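Local atomic coordinates of adhesion G-protein coupled receptor G6 (Danio rerio, PDB entry 6V55), a protein that serves as an adhesion G protein-coupled receptor, linked to myelination, whose calcium-binding extracellular region probably takes part in cell adhesion and signalling. Residues A[25-31]-A[93-99]; A[49-55]-A[74-80]; A[57-61]-A[471-477]. One frame throughout, in Å; residues are numbered along the deposited sequence.

How the contacts relate
Contacts 1 and 2 lie within the CUB domain, while contact 3 joins that domain to residues some 410 positions further along the chain. All three are partly buried: contact 2 centres on Phe50 in the sandwich core, contact 1 sits at the end of a sheet, and contact 3, the smallest at 238 Å², at the boundary between two domains. Contact 1 relies on backbone hydrogen bonds and a serine hydroxyl, contact 2 on a buried ring, and contact 3 has no clear hydrogen bond between its segments. All meet at one calcium ion, through Asp98, Glu53 and Asp61 respectively. Lys477 of contact 3 bridges to Asp98 and Glu53, and a Cys58-Cys75 disulfide fastens contact 3 to contact 2.

Contact 1: A[25-31]-A[93-99]. With CA (calcium ion), chain C; NAG (2-acetamido-2-deoxy-beta-D-glucopyranose), chain E.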
loop_
_atom_site.group_PDB
_atom_site.type_symbol
_atom_site.label_atom_id
_atom_site.label_comp_id
_atom_site.label_asym_id
_atom_site.label_seq_id
_atom_site.Cartn_x
_atom_site.Cartn_y
_atom_site.Cartn_z
ATOM N N TYR A 25 9.059 8.228 -2.814
ATOM C CA TYR A 25 7.678 8.615 -2.604
ATOM C C TYR A 25 7.614 9.890 -1.763
ATOM O O TYR A 25 8.584 10.241 -1.088
ATOM C CB TYR A 25 6.899 7.470 -1.951
ATOM C CG TYR A 25 7.512 6.744 -0.772
ATOM C CD1 TYR A 25 7.493 7.293 0.504
ATOM C CD2 TYR A 25 8.017 5.465 -0.922
ATOM C CE1 TYR A 25 8.024 6.607 1.589
ATOM C CE2 TYR A 25 8.547 4.768 0.147
ATOM C CZ TYR A 25 8.538 5.344 1.405
ATOM O OH TYR A 25 9.056 4.659 2.486
ATOM N N PRO A 26 6.521 10.648 -1.839
ATOM C CA PRO A 26 6.402 11.813 -0.966
ATOM C C PRO A 26 6.030 11.358 0.434
ATOM O O PRO A 26 5.610 10.204 0.620
ATOM C CB PRO A 26 5.290 12.641 -1.637
ATOM C CG PRO A 26 5.195 12.095 -3.050
ATOM C CD PRO A 26 5.468 10.658 -2.878
ATOM N N PRO A 27 6.211 12.194 1.456
ATOM C CA PRO A 27 5.666 11.859 2.773
ATOM C C PRO A 27 4.143 11.931 2.790
ATOM O O PRO A 27 3.511 12.454 1.864
ATOM C CB PRO A 27 6.258 12.930 3.693
ATOM C CG PRO A 27 7.234 13.684 2.915
ATOM C CD PRO A 27 6.951 13.467 1.484
ATOM N N SER A 28 3.567 11.368 3.872
ATOM C CA SER A 28 2.150 11.490 4.245
ATOM C C SER A 28 1.184 11.001 3.167
ATOM O O SER A 28 0.105 11.558 2.962
ATOM C CB SER A 28 1.832 12.911 4.656
ATOM O OG SER A 28 2.924 13.399 5.391
ATOM N N GLN A 29 1.581 9.948 2.481
ATOM C CA GLN A 29 0.760 9.364 1.443
ATOM C C GLN A 29 -0.345 8.530 2.053
ATOM O O GLN A 29 -0.207 7.993 3.159
ATOM C CB GLN A 29 1.613 8.481 0.546
ATOM C CG GLN A 29 2.603 9.220 -0.263
ATOM C CD GLN A 29 1.958 10.318 -1.051
ATOM O OE1 GLN A 29 1.184 10.073 -1.984
ATOM N NE2 GLN A 29 2.259 11.545 -0.678
ATOM N N SER A 30 -1.439 8.394 1.307
ATOM C CA SER A 30 -2.418 7.373 1.654
ATOM C C SER A 30 -3.060 6.878 0.367
ATOM O O SER A 30 -3.843 7.600 -0.258
ATOM C CB SER A 30 -3.464 7.896 2.614
ATOM O OG SER A 30 -4.612 7.078 2.485
ATOM N N CYS A 31 -2.750 5.640 -0.000
ATOM C CA CYS A 31 -3.113 5.083 -1.284
ATOM C C CYS A 31 -3.983 3.842 -1.089
ATOM O O CYS A 31 -3.839 3.120 -0.100
ATOM C CB CYS A 31 -1.846 4.748 -2.049
ATOM S SG CYS A 31 -0.721 6.140 -2.419
ATOM N N VAL A 93 -4.487 -3.148 -2.253
ATOM C CA VAL A 93 -3.121 -2.812 -1.843
ATOM C C VAL A 93 -3.118 -1.391 -1.292
ATOM O O VAL A 93 -3.402 -0.439 -2.027
ATOM C CB VAL A 93 -2.129 -2.919 -3.009
ATOM C CG1 VAL A 93 -0.746 -2.444 -2.574
ATOM C CG2 VAL A 93 -2.052 -4.329 -3.521
ATOM N N PHE A 94 -2.762 -1.238 -0.022
ATOM C CA PHE A 94 -2.676 0.073 0.603
ATOM C C PHE A 94 -1.228 0.471 0.793
ATOM O O PHE A 94 -0.342 -0.380 0.850
ATOM C CB PHE A 94 -3.369 0.090 1.956
ATOM C CG PHE A 94 -4.816 -0.227 1.877
ATOM C CD1 PHE A 94 -5.728 0.765 1.561
ATOM C CD2 PHE A 94 -5.263 -1.524 2.093
ATOM C CE1 PHE A 94 -7.059 0.472 1.476
ATOM C CE2 PHE A 94 -6.595 -1.821 2.011
ATOM C CZ PHE A 94 -7.499 -0.820 1.702
ATOM N N PHE A 95 -0.995 1.777 0.898
ATOM C CA PHE A 95 0.336 2.289 1.193
ATOM C C PHE A 95 0.179 3.581 1.976
ATOM O O PHE A 95 -0.590 4.462 1.576
ATOM C CB PHE A 95 1.139 2.517 -0.087
ATOM C CG PHE A 95 2.424 3.304 0.109
ATOM C CD1 PHE A 95 3.409 2.883 1.007
ATOM C CD2 PHE A 95 2.658 4.458 -0.633
ATOM C CE1 PHE A 95 4.607 3.610 1.163
ATOM C CE2 PHE A 95 3.854 5.181 -0.490
ATOM C CZ PHE A 95 4.829 4.756 0.413
ATOM N N ASN A 96 0.894 3.677 3.100
ATOM C CA ASN A 96 0.902 4.863 3.954
ATOM C C ASN A 96 2.338 5.200 4.338
ATOM O O ASN A 96 3.096 4.315 4.754
ATOM C CB ASN A 96 0.060 4.632 5.198
ATOM C CG ASN A 96 -1.389 4.447 4.871
ATOM O OD1 ASN A 96 -2.074 5.395 4.464
ATOM N ND2 ASN A 96 -1.878 3.227 5.034
ATOM N N SER A 97 2.726 6.461 4.161
ATOM C CA SER A 97 4.041 6.917 4.579
ATOM C C SER A 97 3.816 7.957 5.661
ATOM O O SER A 97 2.758 8.585 5.708
ATOM C CB SER A 97 4.836 7.544 3.431
ATOM O OG SER A 97 4.035 8.527 2.784
ATOM N N ASP A 98 4.806 8.157 6.528
ATOM C CA ASP A 98 4.591 9.166 7.547
ATOM C C ASP A 98 5.255 10.461 7.079
ATOM O O ASP A 98 5.438 10.645 5.875
ATOM C CB ASP A 98 5.046 8.682 8.937
ATOM C CG ASP A 98 6.518 8.239 9.010
ATOM O OD1 ASP A 98 6.879 7.625 10.037
ATOM O OD2 ASP A 98 7.351 8.507 8.130
ATOM N N PHE A 99 5.648 11.337 8.012
ATOM C CA PHE A 99 6.103 12.701 7.732
ATOM C C PHE A 99 7.575 12.809 7.355
ATOM O O PHE A 99 7.984 13.887 6.919
ATOM C CB PHE A 99 5.849 13.623 8.941
ATOM C CG PHE A 99 6.285 13.040 10.272
ATOM C CD1 PHE A 99 7.590 13.226 10.736
ATOM C CD2 PHE A 99 5.394 12.323 11.067
ATOM C CE1 PHE A 99 8.007 12.683 11.953
ATOM C CE2 PHE A 99 5.807 11.778 12.275
ATOM C CZ PHE A 99 7.123 11.964 12.714
HETATM CA CA CA C . 8.527 7.832 6.033
HETATM C C1 NAG E . -10.658 1.147 -1.028
HETATM C C2 NAG E . -11.648 1.312 0.148
HETATM C C3 NAG E . -12.887 0.429 -0.062
HETATM C C4 NAG E . -13.555 0.737 -1.395
HETATM C C5 NAG E . -12.550 0.555 -2.536
HETATM C C6 NAG E . -13.106 1.000 -3.864
HETATM C C7 NAG E . -10.325 1.910 2.135
HETATM C C8 NAG E . -9.850 1.453 3.484
HETATM N N2 NAG E . -11.043 1.024 1.440
HETATM O O3 NAG E . -13.819 0.615 1.002
HETATM O O4 NAG E . -14.680 -0.122 -1.581
HETATM O O5 NAG E . -11.371 1.354 -2.308
HETATM O O6 NAG E . -12.886 2.390 -4.070
HETATM O O7 NAG E . -10.064 3.029 1.692
HETATM O O HOH W 1 -0.602 8.633 5.803
HETATM O O HOH W 2 -3.662 3.824 2.771
HETATM O O HOH W 3 7.316 9.496 4.512
#
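At the calcium end of the CUB domain, two antiparallel strands run out into loops: the last hydrogen-bonded pair is Cys31 with Phe95, followed by the non-hydrogen-bonded pair Ser30 with Asn96. Cys31 N reaches Phe95 O at 2.9 Å and Phe95 N returns a longer bond to Cys31 O, 3.3 Å. Further on, a side chain joins in: Ser97 OG accepts Gln29 N at 2.9 Å almost straight (168° at the hydrogen) and donates to Pro26 O at 3.2 Å, in the carbonyl plane and on a lone pair. That hydroxyl thus ties the loop 26-29 at both its ends, and Ser28 N adds a bond to Asp98 O, 2.8 Å away.

Both strands are inner ones in one sheet of the CUB beta-sandwich, and Cys31 is tied to Cys5 by a disulfide. On the face that carries Cys31 and Phe95, the rings of Phe95 and Tyr25 make a T-shaped stack: Phe95 CZ stands over the centre of the tyrosine ring, 3.5 Å from Tyr25 CD2, with the planes at 73°. Tyr25 has CG wedged between backbone N and carbonyl carbon (chi1 46°), which brings its ring under that edge. Its hydroxyl lies unusually close to Asp61 OD2, a probable hydrogen bond to a calcium ligand. A leucine here would probably deprive Phe95 of its aromatic face and that carboxylate of its second-shell mate. Asp98 uses OD2 for the calcium ion, at 2.5 Å, and OD1 for Lys477; its carbonyl O accepts from a calcium-bound water.

Contact 2: A[49-55]-A[74-80]. With CA (calcium ion), chain C.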
loop_
_atom_site.group_PDB
_atom_site.type_symbol
_atom_site.label_atom_id
_atom_site.label_comp_id
_atom_site.label_asym_id
_atom_site.label_seq_id
_atom_site.Cartn_x
_atom_site.Cartn_y
_atom_site.Cartn_z
ATOM N N ASP A 49 9.621 -4.763 -7.416
ATOM C CA ASP A 49 10.603 -3.963 -6.696
ATOM C C ASP A 49 9.901 -3.412 -5.468
ATOM O O ASP A 49 8.708 -3.118 -5.534
ATOM C CB ASP A 49 11.126 -2.813 -7.556
ATOM C CG ASP A 49 12.360 -2.176 -6.976
ATOM O OD1 ASP A 49 12.934 -2.789 -6.044
ATOM O OD2 ASP A 49 12.740 -1.062 -7.423
ATOM N N PHE A 50 10.630 -3.292 -4.353
ATOM C CA PHE A 50 10.022 -2.879 -3.077
ATOM C C PHE A 50 11.120 -2.422 -2.130
ATOM O O PHE A 50 11.916 -3.261 -1.676
ATOM C CB PHE A 50 9.221 -4.034 -2.423
ATOM C CG PHE A 50 8.527 -3.672 -1.116
ATOM C CD1 PHE A 50 9.151 -3.875 0.132
ATOM C CD2 PHE A 50 7.220 -3.209 -1.127
ATOM C CE1 PHE A 50 8.515 -3.546 1.316
ATOM C CE2 PHE A 50 6.570 -2.904 0.051
ATOM C CZ PHE A 50 7.220 -3.076 1.274
ATOM N N GLU A 51 11.105 -1.142 -1.747
ATOM C CA GLU A 51 11.936 -0.667 -0.648
ATOM C C GLU A 51 11.169 0.393 0.131
ATOM O O GLU A 51 10.881 1.467 -0.406
ATOM C CB GLU A 51 13.266 -0.102 -1.150
ATOM C CG GLU A 51 14.166 0.439 -0.032
ATOM C CD GLU A 51 15.353 1.288 -0.535
ATOM O OE1 GLU A 51 15.242 1.967 -1.597
ATOM O OE2 GLU A 51 16.403 1.270 0.156
ATOM N N LEU A 52 10.846 0.098 1.388
ATOM C CA LEU A 52 10.197 1.054 2.274
ATOM C C LEU A 52 11.101 1.338 3.465
ATOM O O LEU A 52 12.082 0.631 3.711
ATOM C CB LEU A 52 8.847 0.528 2.761
ATOM C CG LEU A 52 7.612 1.146 2.115
ATOM C CD1 LEU A 52 7.581 0.799 0.646
ATOM C CD2 LEU A 52 6.385 0.608 2.787
ATOM N N GLU A 53 10.771 2.407 4.183
ATOM C CA GLU A 53 11.429 2.727 5.445
ATOM C C GLU A 53 11.148 1.620 6.453
ATOM O O GLU A 53 9.990 1.255 6.670
ATOM C CB GLU A 53 10.920 4.068 5.960
ATOM C CG GLU A 53 11.352 4.381 7.354
ATOM C CD GLU A 53 10.784 5.695 7.892
ATOM O OE1 GLU A 53 9.763 6.195 7.373
ATOM O OE2 GLU A 53 11.363 6.235 8.864
ATOM N N GLU A 54 12.193 1.032 7.023
ATOM C CA GLU A 54 11.967 -0.082 7.931
ATOM C C GLU A 54 11.638 0.414 9.338
ATOM O O GLU A 54 12.110 1.471 9.767
ATOM C CB GLU A 54 13.173 -1.025 7.953
ATOM C CG GLU A 54 12.768 -2.483 8.314
ATOM C CD GLU A 54 13.945 -3.437 8.442
ATOM O OE1 GLU A 54 13.713 -4.672 8.493
ATOM O OE2 GLU A 54 15.098 -2.943 8.464
ATOM N N ALA A 55 10.785 -0.342 10.035
ATOM C CA ALA A 55 10.440 -0.090 11.427
ATOM C C ALA A 55 9.931 -1.378 12.059
ATOM O O ALA A 55 9.406 -2.263 11.377
ATOM C CB ALA A 55 9.374 0.990 11.571
ATOM N N PHE A 74 3.710 -4.781 5.420
ATOM C CA PHE A 74 5.041 -4.988 4.857
ATOM C C PHE A 74 5.808 -3.667 4.864
ATOM O O PHE A 74 5.242 -2.614 4.557
ATOM C CB PHE A 74 4.989 -5.489 3.401
ATOM C CG PHE A 74 4.319 -6.820 3.214
ATOM C CD1 PHE A 74 5.069 -8.000 3.219
ATOM C CD2 PHE A 74 2.944 -6.900 2.986
ATOM C CE1 PHE A 74 4.463 -9.240 3.028
ATOM C CE2 PHE A 74 2.321 -8.137 2.800
ATOM C CZ PHE A 74 3.089 -9.312 2.820
ATOM N N CYS A 75 7.098 -3.728 5.187
ATOM C CA CYS A 75 8.003 -2.600 4.999
ATOM C C CYS A 75 9.408 -3.147 4.799
ATOM O O CYS A 75 9.606 -4.357 4.682
ATOM C CB CYS A 75 7.991 -1.641 6.180
ATOM S SG CYS A 75 8.315 -2.463 7.758
ATOM N N GLY A 76 10.386 -2.241 4.812
ATOM C CA GLY A 76 11.770 -2.636 4.617
ATOM C C GLY A 76 11.975 -3.145 3.205
ATOM O O GLY A 76 11.530 -2.525 2.231
ATOM N N LEU A 77 12.601 -4.318 3.096
ATOM C CA LEU A 77 12.748 -5.006 1.823
ATOM C C LEU A 77 11.900 -6.260 1.738
ATOM O O LEU A 77 12.050 -7.019 0.773
ATOM C CB LEU A 77 14.212 -5.368 1.584
ATOM C CG LEU A 77 14.994 -4.132 1.151
ATOM C CD1 LEU A 77 16.375 -4.162 1.763
ATOM C CD2 LEU A 77 15.048 -4.070 -0.375
ATOM N N THR A 78 11.011 -6.492 2.714
ATOM C CA THR A 78 10.533 -7.850 2.966
ATOM C C THR A 78 9.523 -8.331 1.941
ATOM O O THR A 78 9.322 -9.538 1.810
ATOM C CB THR A 78 9.920 -7.956 4.367
ATOM O OG1 THR A 78 8.746 -7.140 4.444
ATOM C CG2 THR A 78 10.910 -7.476 5.414
ATOM N N ALA A 79 8.917 -7.432 1.184
ATOM C CA ALA A 79 7.915 -7.828 0.209
ATOM C C ALA A 79 8.469 -7.930 -1.198
ATOM O O ALA A 79 7.675 -8.085 -2.123
ATOM C CB ALA A 79 6.741 -6.842 0.207
ATOM N N ASN A 80 9.803 -7.888 -1.366
ATOM C CA ASN A 80 10.403 -7.567 -2.663
ATOM C C ASN A 80 10.234 -8.683 -3.692
ATOM O O ASN A 80 9.760 -8.433 -4.798
ATOM C CB ASN A 80 11.878 -7.228 -2.498
ATOM C CG ASN A 80 12.579 -7.068 -3.825
ATOM O OD1 ASN A 80 12.424 -6.053 -4.520
ATOM N ND2 ASN A 80 13.347 -8.080 -4.199
HETATM CA CA CA C . 8.527 7.832 6.033
HETATM O O HOH W 3 7.316 9.496 4.512
#
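Phe50 is the apolar centre here, in the core of the CUB beta-sandwich, its ring laid into the loop that follows strand 71-74. Ala79 CB sits squarely over one face, a CH-pi contact 3.6 Å from the ring centroid and only 3° off the normal. With CG anti to the backbone N (chi1 -178°), the ring reaches across to the loop, where Phe50 CZ touches Phe74 CB at 3.9 Å and the backbone of Phe74 and Cys75 lies along its edge. Phe47, Val63 and Phe106 also pack on Phe50, and Leu52 extends the apolar layer, its CB 4.1 Å from Cys75 CB.

Further out, the loop makes two beta turns, type II' from Cys75 to Thr78 and type I from Leu77 to Asn80. Gly76 occupies the first corner of the type II' turn with a positive phi, and a side chain there would press into Glu54 CG. Its carbonyl does the joining: Leu52 N donates to Gly76 O at 2.8 Å, practically straight at 175°, while the same oxygen lies 3.3 Å from Phe50 CE1. Cys75 is held on another flank by its disulfide to Cys58.

At the polar margin Asp49 crosses Asn80, carboxylate and amide nearly perpendicular, and turns to Lys104 and Tyr21. Past Leu52, the extended side chain of Glu53 leaves the loop behind: OE2 pairs with Lys477, and OE1 binds the calcium ion at 2.5 Å.

Contact 3: A[57-61]-A[471-477]; sequences GCIYD and VPCFPYK. With CA (calcium ion), chain C.
This is an interdomain contact: Tyr60, on a loop of the CUB domain, meets Pro472 at the end of strand 468-472 and Lys477 in the loop that follows, in a small disulfide-bearing sheet region that precedes helix 517-527 and probably belongs to the hormone-receptor-like domain of adhesion receptors. The interface is small and built mainly on one ring. Lys477 lays its side chain over a face of Tyr60, with CE 3.6 Å from the ring centroid and only 1° off the normal, a CH-pi contact. The ammonium follows as a cation-pi partner, NZ 4.2 Å from the same centroid and 21° off the normal. Bends at chi3 (90°) and chi4 of the lysine carry NZ toward the CG side of the ring.

Pro472 meets the same ring obliquely, the two side chains passing antiparallel; Pro472 CB comes to 3.6 Å from Tyr60 CE1. Its CD also rests against the backbone, 3.5 Å from Ile59 O, and Ile59 CD1 adds a looser apolar touch beside the glycan. Behind these residues the backbone bond from Lys477 N to Cys473 O, 3.0 Å, helps to position the lysine.

Next to Tyr60, Asp61 grips the calcium ion with both oxygens, OD1 at 2.5 Å and OD2 at 2.7 Å. Glu53, Asp98, the carbonyls of Ser100 and Val101, and a water complete the site. Lys477 NZ forms salt bridges to Asp98 and Glu53, using the carboxylate oxygens that do not bind the metal. The lysine therefore acts as a second-shell cation, probably offsetting part of the negative charge gathered there and making the fit between the two domains sensitive to an intact calcium site.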
loop_
_atom_site.group_PDB
_atom_site.type_symbol
_atom_site.label_atom_id
_atom_site.label_comp_id
_atom_site.label_asym_id
_atom_site.label_seq_id
_atom_site.Cartn_x
_atom_site.Cartn_y
_atom_site.Cartn_z
ATOM N N GLY A 57 7.375 -3.533 13.680
ATOM C CA GLY A 57 5.938 -3.502 13.503
ATOM C C GLY A 57 5.465 -2.647 12.350
ATOM O O GLY A 57 4.261 -2.353 12.277
ATOM N N CYS A 58 6.388 -2.242 11.462
ATOM C CA CYS A 58 6.135 -1.449 10.250
ATOM C C CYS A 58 5.386 -0.135 10.547
ATOM O O CYS A 58 4.549 0.318 9.759
ATOM C CB CYS A 58 5.431 -2.322 9.193
ATOM S SG CYS A 58 6.593 -3.481 8.266
ATOM N N ILE A 59 5.695 0.482 11.701
ATOM C CA ILE A 59 4.887 1.589 12.210
ATOM C C ILE A 59 5.263 2.936 11.618
ATOM O O ILE A 59 4.655 3.952 11.991
ATOM C CB ILE A 59 4.955 1.696 13.751
ATOM C CG1 ILE A 59 6.339 2.134 14.214
ATOM C CG2 ILE A 59 4.591 0.379 14.424
ATOM C CD1 ILE A 59 6.309 2.839 15.559
ATOM N N TYR A 60 6.226 2.984 10.693
ATOM C CA TYR A 60 6.593 4.241 10.039
ATOM C C TYR A 60 5.947 4.301 8.657
ATOM O O TYR A 60 4.930 4.980 8.492
ATOM C CB TYR A 60 8.112 4.398 9.943
ATOM C CG TYR A 60 8.820 4.652 11.273
ATOM C CD1 TYR A 60 8.112 5.014 12.405
ATOM C CD2 TYR A 60 10.207 4.530 11.378
ATOM C CE1 TYR A 60 8.757 5.231 13.612
ATOM C CE2 TYR A 60 10.857 4.747 12.578
ATOM C CZ TYR A 60 10.128 5.101 13.685
ATOM O OH TYR A 60 10.764 5.339 14.884
ATOM N N ASP A 61 6.503 3.613 7.657
ATOM C CA ASP A 61 5.828 3.442 6.378
ATOM C C ASP A 61 5.461 1.983 6.231
ATOM O O ASP A 61 6.288 1.114 6.504
ATOM C CB ASP A 61 6.706 3.831 5.185
ATOM C CG ASP A 61 7.325 5.209 5.321
ATOM O OD1 ASP A 61 6.833 5.982 6.164
ATOM O OD2 ASP A 61 8.301 5.514 4.591
ATOM N N VAL A 471 2.576 5.108 16.740
ATOM C CA VAL A 471 3.038 5.947 15.637
ATOM C C VAL A 471 4.271 6.712 16.129
ATOM O O VAL A 471 4.519 6.788 17.346
ATOM C CB VAL A 471 1.931 6.907 15.139
ATOM C CG1 VAL A 471 0.711 6.150 14.611
ATOM C CG2 VAL A 471 1.578 7.866 16.211
ATOM N N PRO A 472 5.088 7.253 15.210
ATOM C CA PRO A 472 6.229 8.067 15.645
ATOM C C PRO A 472 5.841 9.411 16.228
ATOM O O PRO A 472 4.869 10.047 15.806
ATOM C CB PRO A 472 7.024 8.267 14.352
ATOM C CG PRO A 472 6.095 7.921 13.260
ATOM C CD PRO A 472 5.319 6.801 13.824
ATOM N N CYS A 473 6.646 9.846 17.201
ATOM C CA CYS A 473 6.503 11.180 17.756
ATOM C C CYS A 473 6.923 12.196 16.701
ATOM O O CYS A 473 8.001 12.078 16.113
ATOM C CB CYS A 473 7.362 11.335 19.016
ATOM S SG CYS A 473 6.755 10.488 20.490
ATOM N N PHE A 474 6.051 13.163 16.428
ATOM C CA PHE A 474 6.378 14.220 15.483
ATOM C C PHE A 474 7.233 15.271 16.176
ATOM O O PHE A 474 6.850 15.754 17.238
ATOM C CB PHE A 474 5.103 14.863 14.935
ATOM C CG PHE A 474 5.364 15.925 13.915
ATOM C CD1 PHE A 474 5.735 15.570 12.626
ATOM C CD2 PHE A 474 5.283 17.276 14.247
ATOM C CE1 PHE A 474 5.974 16.537 11.663
ATOM C CE2 PHE A 474 5.551 18.260 13.290
ATOM C CZ PHE A 474 5.894 17.882 11.995
ATOM N N PRO A 475 8.372 15.677 15.602
ATOM C CA PRO A 475 9.013 15.209 14.366
ATOM C C PRO A 475 10.328 14.440 14.525
ATOM O O PRO A 475 10.976 14.182 13.509
ATOM C CB PRO A 475 9.306 16.507 13.640
ATOM C CG PRO A 475 9.719 17.406 14.773
ATOM C CD PRO A 475 8.917 16.985 16.002
ATOM N N TYR A 476 10.732 14.084 15.741
ATOM C CA TYR A 476 12.064 13.520 15.891
ATOM C C TYR A 476 12.084 11.999 15.835
ATOM O O TYR A 476 13.151 11.427 15.570
ATOM C CB TYR A 476 12.690 14.050 17.183
ATOM C CG TYR A 476 12.829 15.551 17.107
ATOM C CD1 TYR A 476 13.510 16.149 16.035
ATOM C CD2 TYR A 476 12.271 16.379 18.072
ATOM C CE1 TYR A 476 13.639 17.540 15.935
ATOM C CE2 TYR A 476 12.401 17.762 17.980
ATOM C CZ TYR A 476 13.083 18.333 16.911
ATOM O OH TYR A 476 13.204 19.705 16.835
ATOM N N LYS A 477 10.931 11.357 16.080
ATOM C CA LYS A 477 10.702 9.900 15.997
ATOM C C LYS A 477 11.587 9.075 16.932
ATOM O O LYS A 477 11.775 7.877 16.689
ATOM C CB LYS A 477 10.854 9.346 14.575
ATOM C CG LYS A 477 10.137 10.065 13.468
ATOM C CD LYS A 477 10.638 9.500 12.129
ATOM C CE LYS A 477 9.829 8.328 11.620
ATOM N NZ LYS A 477 9.682 8.358 10.135
HETATM CA CA CA C . 8.527 7.832 6.033
HETATM O O HOH W 3 7.316 9.496 4.512
#